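Local structure of uncharacterized protein MJ0100 (3KPB) at residues 1-6 with 76-81; 12-16 with 35-40; 44-48 with 67-72. The protein probably helps to make homocysteine from aspartate semialdehyde and sulfide, and binds S-adenosylmethionine and S-methyl-5'-thioadenosine through its C-terminal CBS domain pair. All coordinates share one frame; numbering follows the deposited sequence.

Overall arrangement
The chain is a pair of CBS motifs. Contact 1 lies at the surface, contact 2 is partly buried and contact 3 is buried. Contacts 2 and 3 share one sheet: strands 35-38 and 44-48 are neighbours in it, and I37 pairs with V45 and G46. Their centres are 9 Å apart. The centre of contact 1 is about 22 Å from the centres of both, on the far side of the chain's centre from contact 3. Its chemistry is backbone bonds plus a salt-bridge network at the surface. Contact 2 combines parallel strand bonds with apolar packing and a histidine bond at one end. Contact 3 is mainly apolar and lines the S-adenosylmethionine pocket. Both contacts 1 and 3 join the first CBS motif to the second.

Contact 1 (1-6 with 76-81); sequences TLVKDI and HEDEPV
Two carboxylates meet the ammonium group of K4. K4 NZ sits above the plane of the E77 carboxylate, 3.4 Å from E77 OE1. It meets D78 differently, nearly on the extension of the CG-OD1 bond and 3.5 Å from D78 OD1. Both are long salt bridges, and together they make a small network. A water takes part too: it donates to E77 OE1 and accepts a weak bond from K4 NZ. The K4 chain starts between its backbone N and carbonyl carbon (chi1 76°), then bends twice, which brings NZ back over E77. The H76 ring holds the turn at its edge: D78 CA lies in its plane, and D78 N donates to H76 ND1 from slightly outside that plane. H76 NE2 bonds D101.

The backbones are joined by three bonds. V81 N gives a nearly straight one to T1 O (2.8 Å, 177°). This is an N-H of the first turn of helix 81-91, with P80 as N-cap residue. V3 N reaches E79 O at 2.9 Å. K4 N reaches E77 O on a lone pair, also at 2.9 Å. E77 O lies within the type I turn from H76 to E79, and E79 O is on its last residue.

V81 fills the apolar side. Its CG2 lies 4.1 Å from I6 CG2 and 3.3 Å from L2 O. L2 O is buried with no polar partner in the model. I6 and V81 also touch I114 of helix 111-118, and I6 lies near D113 of the S-methyl-5'-thioadenosine site. The segment leading into the first CBS motif thus packs on the second, at the loop before helix 81-91, consistent with the intertwined arrangement of tandem CBS pairs.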
ATOM      1  N   THR A   1       9.749 -19.370 -18.918  1.00 44.81           N
ATOM      2  CA  THR A   1       8.513 -18.748 -18.362  1.00 44.73           C
ATOM      3  C   THR A   1       8.348 -17.339 -18.918  1.00 44.15           C
ATOM      4  O   THR A   1       8.975 -16.400 -18.423  1.00 44.19           O
ATOM      5  CB  THR A   1       8.565 -18.650 -16.816  1.00 44.91           C
ATOM      6  OG1 THR A   1       9.659 -19.447 -16.298  1.00 45.23           O
ATOM      7  CG2 THR A   1       7.248 -19.114 -16.199  1.00 45.09           C
ATOM      8  N   LEU A   2       7.526 -17.181 -19.952  1.00 43.26           N
ATOM      9  CA  LEU A   2       7.205 -15.841 -20.436  1.00 42.32           C
ATOM     10  C   LEU A   2       6.052 -15.249 -19.618  1.00 41.57           C
ATOM     11  O   LEU A   2       5.461 -15.935 -18.779  1.00 41.46           O
ATOM     12  CB  LEU A   2       6.897 -15.839 -21.943  1.00 42.43           C
ATOM     13  CG  LEU A   2       8.003 -16.230 -22.937  1.00 42.47           C
ATOM     14  CD1 LEU A   2       7.519 -16.013 -24.370  1.00 42.51           C
ATOM     15  CD2 LEU A   2       9.311 -15.468 -22.693  1.00 42.54           C
ATOM     16  N   VAL A   3       5.744 -13.976 -19.860  1.00 40.62           N
ATOM     17  CA  VAL A   3       4.654 -13.287 -19.163  1.00 39.67           C
ATOM     18  C   VAL A   3       3.276 -13.636 -19.741  1.00 39.90           C
ATOM     19  O   VAL A   3       2.376 -14.023 -18.992  1.00 39.78           O
ATOM     20  CB  VAL A   3       4.867 -11.746 -19.141  1.00 39.43           C
ATOM     21  CG1 VAL A   3       3.578 -11.013 -18.788  1.00 38.65           C
ATOM     22  CG2 VAL A   3       5.954 -11.376 -18.155  1.00 38.40           C
ATOM     23  N   LYS A   4       3.124 -13.502 -21.064  1.00 40.22           N
ATOM     24  CA  LYS A   4       1.832 -13.717 -21.757  1.00 40.70           C
ATOM     25  C   LYS A   4       1.241 -15.088 -21.418  1.00 40.70           C
ATOM     26  O   LYS A   4       0.037 -15.331 -21.554  1.00 40.76           O
ATOM     27  CB  LYS A   4       1.993 -13.547 -23.279  1.00 40.86           C
ATOM     28  CG  LYS A   4       2.674 -14.709 -24.027  1.00 41.65           C
ATOM     29  CD  LYS A   4       3.301 -14.275 -25.371  1.00 42.81           C
ATOM     30  CE  LYS A   4       2.210 -13.830 -26.419  1.00 43.40           C
ATOM     31  NZ  LYS A   4       1.642 -12.452 -26.102  1.00 43.77           N
ATOM     32  N   ASP A   5       2.144 -15.956 -20.962  1.00 40.61           N
ATOM     33  CA  ASP A   5       1.890 -17.319 -20.508  1.00 40.40           C
ATOM     34  C   ASP A   5       1.166 -17.401 -19.171  1.00 39.68           C
ATOM     35  O   ASP A   5       0.253 -18.245 -18.989  1.00 39.79           O
ATOM     36  CB  ASP A   5       3.233 -18.016 -20.277  1.00 40.71           C
ATOM     37  CG  ASP A   5       3.805 -18.651 -21.523  1.00 41.40           C
ATOM     38  OD1 ASP A   5       4.798 -19.413 -21.378  1.00 41.94           O
ATOM     39  OD2 ASP A   5       3.287 -18.412 -22.637  1.00 41.99           O
ATOM     40  N   ILE A   6       1.593 -16.568 -18.222  1.00 38.46           N
ATOM     41  CA  ILE A   6       1.160 -16.693 -16.828  1.00 37.04           C
ATOM     42  C   ILE A   6      -0.036 -15.807 -16.495  1.00 35.88           C
ATOM     43  O   ILE A   6      -0.545 -15.827 -15.369  1.00 35.83           O
ATOM     44  CB  ILE A   6       2.315 -16.409 -15.839  1.00 37.17           C
ATOM     45  CG1 ILE A   6       2.604 -14.898 -15.756  1.00 37.05           C
ATOM     46  CG2 ILE A   6       3.561 -17.208 -16.232  1.00 37.24           C
ATOM     47  CD1 ILE A   6       3.234 -14.463 -14.440  1.00 37.09           C
ATOM     48  N   HIS A  76       6.564  -6.607 -21.050  1.00 23.58           N
ATOM     49  CA  HIS A  76       6.055  -6.896 -22.372  1.00 25.96           C
ATOM     50  C   HIS A  76       5.467  -8.283 -22.339  1.00 27.48           C
ATOM     51  O   HIS A  76       5.928  -9.153 -21.590  1.00 27.57           O
ATOM     52  CB  HIS A  76       7.164  -6.791 -23.413  1.00 25.97           C
ATOM     53  CG  HIS A  76       6.667  -6.681 -24.822  1.00 26.59           C
ATOM     54  ND1 HIS A  76       6.408  -7.782 -25.610  1.00 27.19           N
ATOM     55  CD2 HIS A  76       6.422  -5.598 -25.599  1.00 26.89           C
ATOM     56  CE1 HIS A  76       6.005  -7.382 -26.803  1.00 27.38           C
ATOM     57  NE2 HIS A  76       6.005  -6.062 -26.823  1.00 27.33           N
ATOM     58  N   GLU A  77       4.426  -8.483 -23.138  1.00 29.66           N
ATOM     59  CA  GLU A  77       3.797  -9.787 -23.219  1.00 31.69           C
ATOM     60  C   GLU A  77       4.818 -10.889 -23.526  1.00 32.86           C
ATOM     61  O   GLU A  77       4.735 -11.980 -22.959  1.00 33.03           O
ATOM     62  CB  GLU A  77       2.603  -9.791 -24.187  1.00 31.76           C
ATOM     63  CG  GLU A  77       2.772  -8.970 -25.463  1.00 32.65           C
ATOM     64  CD  GLU A  77       1.560  -9.056 -26.382  1.00 33.52           C
ATOM     65  OE1 GLU A  77       0.432  -9.269 -25.885  1.00 33.82           O
ATOM     66  OE2 GLU A  77       1.736  -8.905 -27.610  1.00 34.01           O
ATOM     67  N   ASP A  78       5.808 -10.591 -24.371  1.00 34.24           N
ATOM     68  CA  ASP A  78       6.850 -11.572 -24.721  1.00 35.47           C
ATOM     69  C   ASP A  78       8.080 -11.585 -23.779  1.00 35.79           C
ATOM     70  O   ASP A  78       9.051 -12.303 -24.038  1.00 36.05           O
ATOM     71  CB  ASP A  78       7.307 -11.406 -26.189  1.00 35.72           C
ATOM     72  CG  ASP A  78       6.133 -11.239 -27.166  1.00 36.58           C
ATOM     73  OD1 ASP A  78       5.027 -11.787 -26.917  1.00 37.30           O
ATOM     74  OD2 ASP A  78       6.328 -10.559 -28.196  1.00 37.38           O
ATOM     75  N   GLU A  79       8.033 -10.810 -22.696  1.00 35.94           N
ATOM     76  CA  GLU A  79       9.141 -10.732 -21.730  1.00 35.92           C
ATOM     77  C   GLU A  79       9.185 -11.948 -20.787  1.00 36.28           C
ATOM     78  O   GLU A  79       8.134 -12.451 -20.381  1.00 36.34           O
ATOM     79  CB  GLU A  79       9.027  -9.425 -20.936  1.00 35.69           C
ATOM     80  CG  GLU A  79      10.165  -9.107 -19.957  1.00 34.53           C
ATOM     81  CD  GLU A  79      10.063  -7.674 -19.443  1.00 33.13           C
ATOM     82  OE1 GLU A  79       9.098  -6.968 -19.819  1.00 31.54           O
ATOM     83  OE2 GLU A  79      10.950  -7.240 -18.672  1.00 33.06           O
ATOM     84  N   PRO A  80      10.401 -12.443 -20.465  1.00 36.52           N
ATOM     85  CA  PRO A  80      10.579 -13.480 -19.426  1.00 36.63           C
ATOM     86  C   PRO A  80      10.254 -13.027 -17.986  1.00 36.69           C
ATOM     87  O   PRO A  80      10.608 -11.908 -17.587  1.00 36.64           O
ATOM     88  CB  PRO A  80      12.061 -13.873 -19.542  1.00 36.71           C
ATOM     89  CG  PRO A  80      12.661 -13.001 -20.593  1.00 36.64           C
ATOM     90  CD  PRO A  80      11.574 -12.332 -21.354  1.00 36.57           C
ATOM     91  N   VAL A  81       9.594 -13.918 -17.229  1.00 36.72           N
ATOM     92  CA  VAL A  81       9.150 -13.655 -15.844  1.00 36.72           C
ATOM     93  C   VAL A  81      10.265 -13.230 -14.871  1.00 36.74           C
ATOM     94  O   VAL A  81      10.060 -12.342 -14.037  1.00 36.56           O
ATOM     95  CB  VAL A  81       8.375 -14.885 -15.277  1.00 36.78           C
ATOM     96  CG1 VAL A  81       8.190 -14.791 -13.767  1.00 36.75           C
ATOM     97  CG2 VAL A  81       7.027 -15.029 -15.969  1.00 36.77           C
TER
HETATM   98  O   HOH W   1      -1.406 -11.235 -26.225  1.00 46.59           O

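Contact 2 (12-16 with 35-40)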
ATOM      1  N   ILE A  12      -7.820  -5.061 -15.765  1.00 17.77           N
ATOM      2  CA  ILE A  12      -8.760  -4.091 -15.215  1.00 17.21           C
ATOM      3  C   ILE A  12      -8.077  -2.734 -15.306  1.00 16.67           C
ATOM      4  O   ILE A  12      -7.018  -2.521 -14.705  1.00 16.85           O
ATOM      5  CB  ILE A  12      -9.179  -4.417 -13.760  1.00 17.17           C
ATOM      6  CG1 ILE A  12      -9.962  -5.735 -13.723  1.00 18.17           C
ATOM      7  CG2 ILE A  12     -10.016  -3.272 -13.175  1.00 17.01           C
ATOM      8  CD1 ILE A  12     -10.128  -6.330 -12.347  1.00 19.67           C
ATOM      9  N   THR A  13      -8.681  -1.827 -16.074  1.00 16.16           N
ATOM     10  CA  THR A  13      -8.117  -0.498 -16.314  1.00 15.49           C
ATOM     11  C   THR A  13      -9.181   0.568 -16.060  1.00 15.87           C
ATOM     12  O   THR A  13     -10.361   0.251 -15.881  1.00 16.43           O
ATOM     13  CB  THR A  13      -7.593  -0.351 -17.763  1.00 15.72           C
ATOM     14  OG1 THR A  13      -8.682  -0.489 -18.684  1.00 16.44           O
ATOM     15  CG2 THR A  13      -6.526  -1.401 -18.077  1.00 14.47           C
ATOM     16  N   ALA A  14      -8.760   1.832 -16.076  1.00 15.58           N
ATOM     17  CA  ALA A  14      -9.667   2.967 -15.922  1.00 15.92           C
ATOM     18  C   ALA A  14      -9.197   4.119 -16.791  1.00 16.29           C
ATOM     19  O   ALA A  14      -8.030   4.170 -17.188  1.00 16.01           O
ATOM     20  CB  ALA A  14      -9.736   3.401 -14.468  1.00 15.96           C
ATOM     21  N   HIS A  15     -10.107   5.042 -17.086  1.00 17.10           N
ATOM     22  CA  HIS A  15      -9.747   6.266 -17.791  1.00 17.92           C
ATOM     23  C   HIS A  15      -9.256   7.344 -16.820  1.00 17.48           C
ATOM     24  O   HIS A  15      -9.527   7.271 -15.619  1.00 17.44           O
ATOM     25  CB  HIS A  15     -10.927   6.751 -18.628  1.00 18.55           C
ATOM     26  CG  HIS A  15     -11.280   5.826 -19.751  1.00 20.28           C
ATOM     27  ND1 HIS A  15     -10.362   5.436 -20.704  1.00 22.27           N
ATOM     28  CD2 HIS A  15     -12.446   5.223 -20.083  1.00 22.09           C
ATOM     29  CE1 HIS A  15     -10.946   4.626 -21.568  1.00 22.89           C
ATOM     30  NE2 HIS A  15     -12.210   4.481 -21.215  1.00 23.01           N
ATOM     31  N   SER A  16      -8.527   8.335 -17.335  1.00 17.32           N
ATOM     32  CA  SER A  16      -7.886   9.334 -16.476  1.00 17.35           C
ATOM     33  C   SER A  16      -8.818  10.446 -15.989  1.00 17.55           C
ATOM     34  O   SER A  16      -8.497  11.147 -15.027  1.00 17.45           O
ATOM     35  CB  SER A  16      -6.656   9.937 -17.166  1.00 17.58           C
ATOM     36  OG  SER A  16      -7.018  10.899 -18.143  1.00 18.68           O
ATOM     37  N   LEU A  35      -3.967  -0.200 -10.675  1.00 14.35           N
ATOM     38  CA  LEU A  35      -4.951   0.152 -11.677  1.00 13.63           C
ATOM     39  C   LEU A  35      -4.269   0.928 -12.805  1.00 12.98           C
ATOM     40  O   LEU A  35      -4.012   2.126 -12.671  1.00 12.45           O
ATOM     41  CB  LEU A  35      -6.066   0.978 -11.028  1.00 13.81           C
ATOM     42  CG  LEU A  35      -7.226   1.406 -11.927  1.00 14.25           C
ATOM     43  CD1 LEU A  35      -7.980   0.186 -12.464  1.00 15.22           C
ATOM     44  CD2 LEU A  35      -8.163   2.352 -11.180  1.00 14.41           C
ATOM     45  N   PRO A  36      -3.930   0.237 -13.908  1.00 12.59           N
ATOM     46  CA  PRO A  36      -3.395   0.923 -15.087  1.00 12.40           C
ATOM     47  C   PRO A  36      -4.428   1.900 -15.636  1.00 12.69           C
ATOM     48  O   PRO A  36      -5.623   1.581 -15.681  1.00 12.32           O
ATOM     49  CB  PRO A  36      -3.155  -0.213 -16.088  1.00 12.71           C
ATOM     50  CG  PRO A  36      -3.081  -1.460 -15.262  1.00 12.70           C
ATOM     51  CD  PRO A  36      -3.923  -1.231 -14.052  1.00 13.01           C
ATOM     52  N   ILE A  37      -3.964   3.087 -16.019  1.00 13.18           N
ATOM     53  CA  ILE A  37      -4.837   4.111 -16.573  1.00 13.87           C
ATOM     54  C   ILE A  37      -4.599   4.180 -18.076  1.00 14.56           C
ATOM     55  O   ILE A  37      -3.452   4.235 -18.529  1.00 14.50           O
ATOM     56  CB  ILE A  37      -4.601   5.490 -15.911  1.00 13.79           C
ATOM     57  CG1 ILE A  37      -4.734   5.396 -14.379  1.00 13.89           C
ATOM     58  CG2 ILE A  37      -5.543   6.543 -16.510  1.00 14.05           C
ATOM     59  CD1 ILE A  37      -6.066   4.823 -13.870  1.00 14.37           C
ATOM     60  N   VAL A  38      -5.683   4.139 -18.842  1.00 15.69           N
ATOM     61  CA  VAL A  38      -5.585   4.152 -20.295  1.00 17.07           C
ATOM     62  C   VAL A  38      -6.316   5.362 -20.853  1.00 18.19           C
ATOM     63  O   VAL A  38      -7.224   5.905 -20.203  1.00 18.16           O
ATOM     64  CB  VAL A  38      -6.123   2.847 -20.933  1.00 16.96           C
ATOM     65  CG1 VAL A  38      -5.250   1.662 -20.540  1.00 16.91           C
ATOM     66  CG2 VAL A  38      -7.594   2.605 -20.560  1.00 17.31           C
ATOM     67  N   ASP A  39      -5.908   5.795 -22.045  1.00 19.84           N
ATOM     68  CA  ASP A  39      -6.613   6.877 -22.714  1.00 21.51           C
ATOM     69  C   ASP A  39      -7.858   6.353 -23.426  1.00 22.35           C
ATOM     70  O   ASP A  39      -8.182   5.161 -23.342  1.00 22.43           O
ATOM     71  CB  ASP A  39      -5.694   7.700 -23.638  1.00 21.55           C
ATOM     72  CG  ASP A  39      -5.067   6.883 -24.764  1.00 22.27           C
ATOM     73  OD1 ASP A  39      -5.644   5.864 -25.208  1.00 22.13           O
ATOM     74  OD2 ASP A  39      -3.980   7.290 -25.226  1.00 23.52           O
ATOM     75  N   GLU A  40      -8.557   7.256 -24.107  1.00 23.68           N
ATOM     76  CA  GLU A  40      -9.829   6.932 -24.749  1.00 24.69           C
ATOM     77  C   GLU A  40      -9.658   5.905 -25.872  1.00 24.90           C
ATOM     78  O   GLU A  40     -10.641   5.365 -26.391  1.00 25.29           O
ATOM     79  CB  GLU A  40     -10.528   8.211 -25.241  1.00 24.98           C
ATOM     80  CG  GLU A  40      -9.898   8.896 -26.464  1.00 26.25           C
ATOM     81  CD  GLU A  40      -8.708   9.804 -26.143  1.00 27.89           C
ATOM     82  OE1 GLU A  40      -8.273  10.534 -27.057  1.00 28.62           O
ATOM     83  OE2 GLU A  40      -8.208   9.797 -24.995  1.00 28.52           O
TER
HETATM   84  O   HOH W   2      -8.050   8.397 -20.058  1.00 26.95           O
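A14 and I37 form a parallel bridge between the two strands of a beta-alpha-beta unit. Helix 20-30 makes the crossover. This is the start of the first CBS motif.

Two backbone bonds set the pairing. V38 N donates to A14 O at 2.9 Å, and A14 N donates to P36 O at 3.2 Å. CA-H groups of T13 and I37 add weaker contacts to the same two oxygens.

The apolar contacts lie on two faces. On one, A14 CB touches L35 CD2 at 3.8 Å and I37 CD1 at 4.0 Å. L35 CG is anti to the backbone N (chi1 -178°), which lets CD1 reach the carbonyl of I12, a residue of the S-methyl-5'-thioadenosine site. A14 and L35 also pack on I26 of helix 20-30. On the other face, T13 crosses V38 at about a right angle, and both touch V105.

Polar contacts gather at the far end. A water accepts from S16 N and donates to V38 O (2.6 Å). The same oxygen accepts a hydrogen bond from H15 ND1 at 3.2 Å, with V38 O in the ring plane but H15 ND1 54° above the carbonyl plane.

Contact 3 (44-48 with 67-72); sequences LVGII and IMTRNV. With SAM (S-adenosylmethionine), chain E.
V72 presses its CG2 methyl onto G46, 3.6 Å from G46 CA. The flat glycine is the hollow for it. A beta carbon at G46 would run into M68 SD. V72 also meets L44 tip to tip, with L44 CD2 4.1 Å from V72 CB.

I48 CD1 is the next bump, in a hollow between I67 CG2 (3.7 Å from I48 CD1) and M68 CB. M68 runs on extended, and its CE ends between V45 CG2 and the face of the R70 guanidinium. R70 NH2 makes a salt bridge to E65.

The strand carries a classic beta bulge, V45 and G46 both facing I37. Past it, I47 and T69 form an antiparallel hydrogen-bonded pair, with I47 N to T69 O at 3.0 Å. This pairing ties the first CBS motif to the second beside the nucleoside pocket.

I47 lies flat along one face of the adenine, its CG2 3.8 Å from SAM C4. I47 CG1, anti to the backbone N (chi1 -167°), carries CD1 out toward SAM N6. Cut back to an alanine, it would lose CG2 and CD1, and the adenine would probably be less well held. At the ribose, SAM O2' donates to T69 OG1 at a doubtfully short 2.4 Å.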
ATOM      1  N   LEU A  44      -1.985   2.786 -22.667  1.00 17.26           N
ATOM      2  CA  LEU A  44      -1.482   3.105 -21.330  1.00 16.34           C
ATOM      3  C   LEU A  44      -0.954   4.536 -21.210  1.00 16.22           C
ATOM      4  O   LEU A  44      -0.137   4.976 -22.022  1.00 16.62           O
ATOM      5  CB  LEU A  44      -0.391   2.111 -20.916  1.00 16.07           C
ATOM      6  CG  LEU A  44       0.196   2.277 -19.510  1.00 14.73           C
ATOM      7  CD1 LEU A  44      -0.796   1.856 -18.428  1.00 15.51           C
ATOM      8  CD2 LEU A  44       1.477   1.479 -19.400  1.00 14.86           C
ATOM      9  N   VAL A  45      -1.423   5.249 -20.187  1.00 15.84           N
ATOM     10  CA  VAL A  45      -0.950   6.606 -19.887  1.00 15.50           C
ATOM     11  C   VAL A  45      -0.501   6.796 -18.432  1.00 15.18           C
ATOM     12  O   VAL A  45       0.101   7.820 -18.095  1.00 15.78           O
ATOM     13  CB  VAL A  45      -2.003   7.690 -20.240  1.00 15.06           C
ATOM     14  CG1 VAL A  45      -2.327   7.669 -21.732  1.00 16.00           C
ATOM     15  CG2 VAL A  45      -3.277   7.504 -19.416  1.00 15.75           C
ATOM     16  N   GLY A  46      -0.791   5.832 -17.565  1.00 14.41           N
ATOM     17  CA  GLY A  46      -0.404   5.985 -16.167  1.00 13.94           C
ATOM     18  C   GLY A  46      -0.755   4.801 -15.305  1.00 13.62           C
ATOM     19  O   GLY A  46      -1.277   3.808 -15.802  1.00 13.92           O
ATOM     20  N   ILE A  47      -0.442   4.899 -14.016  1.00 13.42           N
ATOM     21  CA  ILE A  47      -0.840   3.879 -13.046  1.00 13.32           C
ATOM     22  C   ILE A  47      -1.261   4.509 -11.708  1.00 13.71           C
ATOM     23  O   ILE A  47      -0.748   5.562 -11.315  1.00 13.59           O
ATOM     24  CB  ILE A  47       0.264   2.788 -12.867  1.00 13.31           C
ATOM     25  CG1 ILE A  47      -0.291   1.568 -12.112  1.00 13.52           C
ATOM     26  CG2 ILE A  47       1.521   3.375 -12.188  1.00 14.01           C
ATOM     27  CD1 ILE A  47       0.635   0.350 -12.109  1.00 12.92           C
ATOM     28  N   ILE A  48      -2.225   3.871 -11.044  1.00 13.73           N
ATOM     29  CA  ILE A  48      -2.721   4.291  -9.734  1.00 14.13           C
ATOM     30  C   ILE A  48      -2.612   3.120  -8.760  1.00 13.76           C
ATOM     31  O   ILE A  48      -2.911   1.984  -9.128  1.00 13.77           O
ATOM     32  CB  ILE A  48      -4.221   4.726  -9.858  1.00 14.35           C
ATOM     33  CG1 ILE A  48      -4.344   6.085 -10.561  1.00 15.51           C
ATOM     34  CG2 ILE A  48      -4.954   4.744  -8.499  1.00 15.26           C
ATOM     35  CD1 ILE A  48      -3.760   7.265  -9.787  1.00 16.07           C
ATOM     36  N   ILE A  67      -2.961  12.981 -10.640  1.00 15.76           N
ATOM     37  CA  ILE A  67      -2.162  12.294  -9.627  1.00 15.27           C
ATOM     38  C   ILE A  67      -1.480  11.022 -10.128  1.00 14.89           C
ATOM     39  O   ILE A  67      -0.534  10.546  -9.496  1.00 15.49           O
ATOM     40  CB  ILE A  67      -3.004  11.989  -8.347  1.00 15.25           C
ATOM     41  CG1 ILE A  67      -2.109  11.826  -7.108  1.00 15.61           C
ATOM     42  CG2 ILE A  67      -3.921  10.776  -8.553  1.00 15.25           C
ATOM     43  CD1 ILE A  67      -1.531  13.132  -6.579  1.00 16.66           C
ATOM     44  N   MET A  68      -1.944  10.470 -11.245  1.00 14.62           N
ATOM     45  CA  MET A  68      -1.414   9.181 -11.690  1.00 14.33           C
ATOM     46  C   MET A  68       0.088   9.248 -11.939  1.00 14.48           C
ATOM     47  O   MET A  68       0.621  10.292 -12.322  1.00 14.88           O
ATOM     48  CB  MET A  68      -2.147   8.672 -12.936  1.00 14.19           C
ATOM     49  CG  MET A  68      -1.996   9.573 -14.143  1.00 13.97           C
ATOM     50  SD  MET A  68      -3.020   9.043 -15.512  1.00 15.11           S
ATOM     51  CE  MET A  68      -2.414  10.149 -16.788  1.00 16.28           C
ATOM     52  N   THR A  69       0.769   8.132 -11.708  1.00 14.70           N
ATOM     53  CA  THR A  69       2.190   8.050 -12.002  1.00 15.09           C
ATOM     54  C   THR A  69       2.331   7.854 -13.508  1.00 15.63           C
ATOM     55  O   THR A  69       1.792   6.899 -14.069  1.00 15.79           O
ATOM     56  CB  THR A  69       2.857   6.908 -11.220  1.00 14.98           C
ATOM     57  OG1 THR A  69       2.838   7.231  -9.824  1.00 15.14           O
ATOM     58  CG2 THR A  69       4.302   6.717 -11.659  1.00 15.45           C
ATOM     59  N   ARG A  70       3.054   8.762 -14.156  1.00 16.52           N
ATOM     60  CA  ARG A  70       3.114   8.777 -15.615  1.00 17.41           C
ATOM     61  C   ARG A  70       4.280   7.992 -16.214  1.00 17.70           C
ATOM     62  O   ARG A  70       4.191   7.545 -17.362  1.00 18.43           O
ATOM     63  CB  ARG A  70       3.092  10.215 -16.132  1.00 17.61           C
ATOM     64  CG  ARG A  70       1.730  10.877 -15.987  1.00 19.53           C
ATOM     65  CD  ARG A  70       1.789  12.341 -16.372  1.00 22.45           C
ATOM     66  NE  ARG A  70       0.565  13.057 -16.017  1.00 24.39           N
ATOM     67  CZ  ARG A  70      -0.373  13.423 -16.888  1.00 25.46           C
ATOM     68  NH1 ARG A  70      -0.235  13.149 -18.179  1.00 26.28           N
ATOM     69  NH2 ARG A  70      -1.453  14.074 -16.470  1.00 25.96           N
ATOM     70  N   ASN A  71       5.355   7.815 -15.445  1.00 18.26           N
ATOM     71  CA  ASN A  71       6.459   6.952 -15.864  1.00 18.82           C
ATOM     72  C   ASN A  71       6.202   5.542 -15.358  1.00 18.48           C
ATOM     73  O   ASN A  71       6.629   5.167 -14.261  1.00 18.74           O
ATOM     74  CB  ASN A  71       7.809   7.489 -15.369  1.00 19.31           C
ATOM     75  CG  ASN A  71       8.984   6.581 -15.733  1.00 20.87           C
ATOM     76  OD1 ASN A  71       8.861   5.659 -16.544  1.00 22.92           O
ATOM     77  ND2 ASN A  71      10.134   6.846 -15.124  1.00 22.70           N
ATOM     78  N   VAL A  72       5.478   4.770 -16.159  1.00 18.07           N
ATOM     79  CA  VAL A  72       5.056   3.446 -15.740  1.00 17.44           C
ATOM     80  C   VAL A  72       6.108   2.408 -16.085  1.00 17.36           C
ATOM     81  O   VAL A  72       6.569   2.322 -17.228  1.00 17.64           O
ATOM     82  CB  VAL A  72       3.704   3.032 -16.371  1.00 17.29           C
ATOM     83  CG1 VAL A  72       3.151   1.789 -15.681  1.00 16.60           C
ATOM     84  CG2 VAL A  72       2.699   4.172 -16.291  1.00 17.20           C
TER
HETATM   85  N   SAM E1000       4.478  -0.942  -4.215  0.50 26.15           N
HETATM   86  CA  SAM E1000       4.388   0.432  -3.697  0.50 26.06           C
HETATM   87  C   SAM E1000       3.069   1.068  -4.147  0.50 25.92           C
HETATM   88  O   SAM E1000       2.022   0.416  -4.176  0.50 26.08           O
HETATM   89  OXT SAM E1000       3.015   2.254  -4.485  0.50 25.88           O
HETATM   90  CB  SAM E1000       5.562   1.257  -4.230  0.50 26.11           C
HETATM   91  CG  SAM E1000       6.016   2.296  -3.203  0.50 25.93           C
HETATM   92  SD  SAM E1000       6.006   4.002  -3.863  0.50 25.66           S
HETATM   93  CE  SAM E1000       6.101   4.920  -2.342  0.50 25.61           C
HETATM   94  C5' SAM E1000       4.309   4.433  -4.392  0.50 22.34           C
HETATM   95  C4' SAM E1000       4.235   4.820  -5.868  0.50 19.04           C
HETATM   96  O4' SAM E1000       4.665   3.724  -6.689  0.50 16.92           O
HETATM   97  C3' SAM E1000       2.770   5.033  -6.237  0.50 17.76           C
HETATM   98  O3' SAM E1000       2.535   6.435  -6.331  0.50 18.71           O
HETATM   99  C2' SAM E1000       2.627   4.387  -7.614  0.50 16.71           C
HETATM  100  O2' SAM E1000       2.143   5.363  -8.543  0.50 15.93           O
HETATM  101  C1' SAM E1000       4.061   3.981  -7.965  0.50 15.58           C
HETATM  102  N9  SAM E1000       4.023   2.732  -8.753  0.50 13.83           N
HETATM  103  C8  SAM E1000       3.500   1.567  -8.363  0.50 13.15           C
HETATM  104  N7  SAM E1000       3.643   0.669  -9.340  0.50 13.46           N
HETATM  105  C5  SAM E1000       4.262   1.267 -10.356  0.50 13.52           C
HETATM  106  C6  SAM E1000       4.671   0.849 -11.616  0.50 13.33           C
HETATM  107  N6  SAM E1000       4.468  -0.399 -12.027  0.50 13.78           N
HETATM  108  N1  SAM E1000       5.285   1.729 -12.422  0.50 13.15           N
HETATM  109  C2  SAM E1000       5.498   2.975 -12.032  0.50 13.91           C
HETATM  110  N3  SAM E1000       5.119   3.405 -10.838  0.50 13.63           N
HETATM  111  C4  SAM E1000       4.500   2.576  -9.985  0.50 13.52           C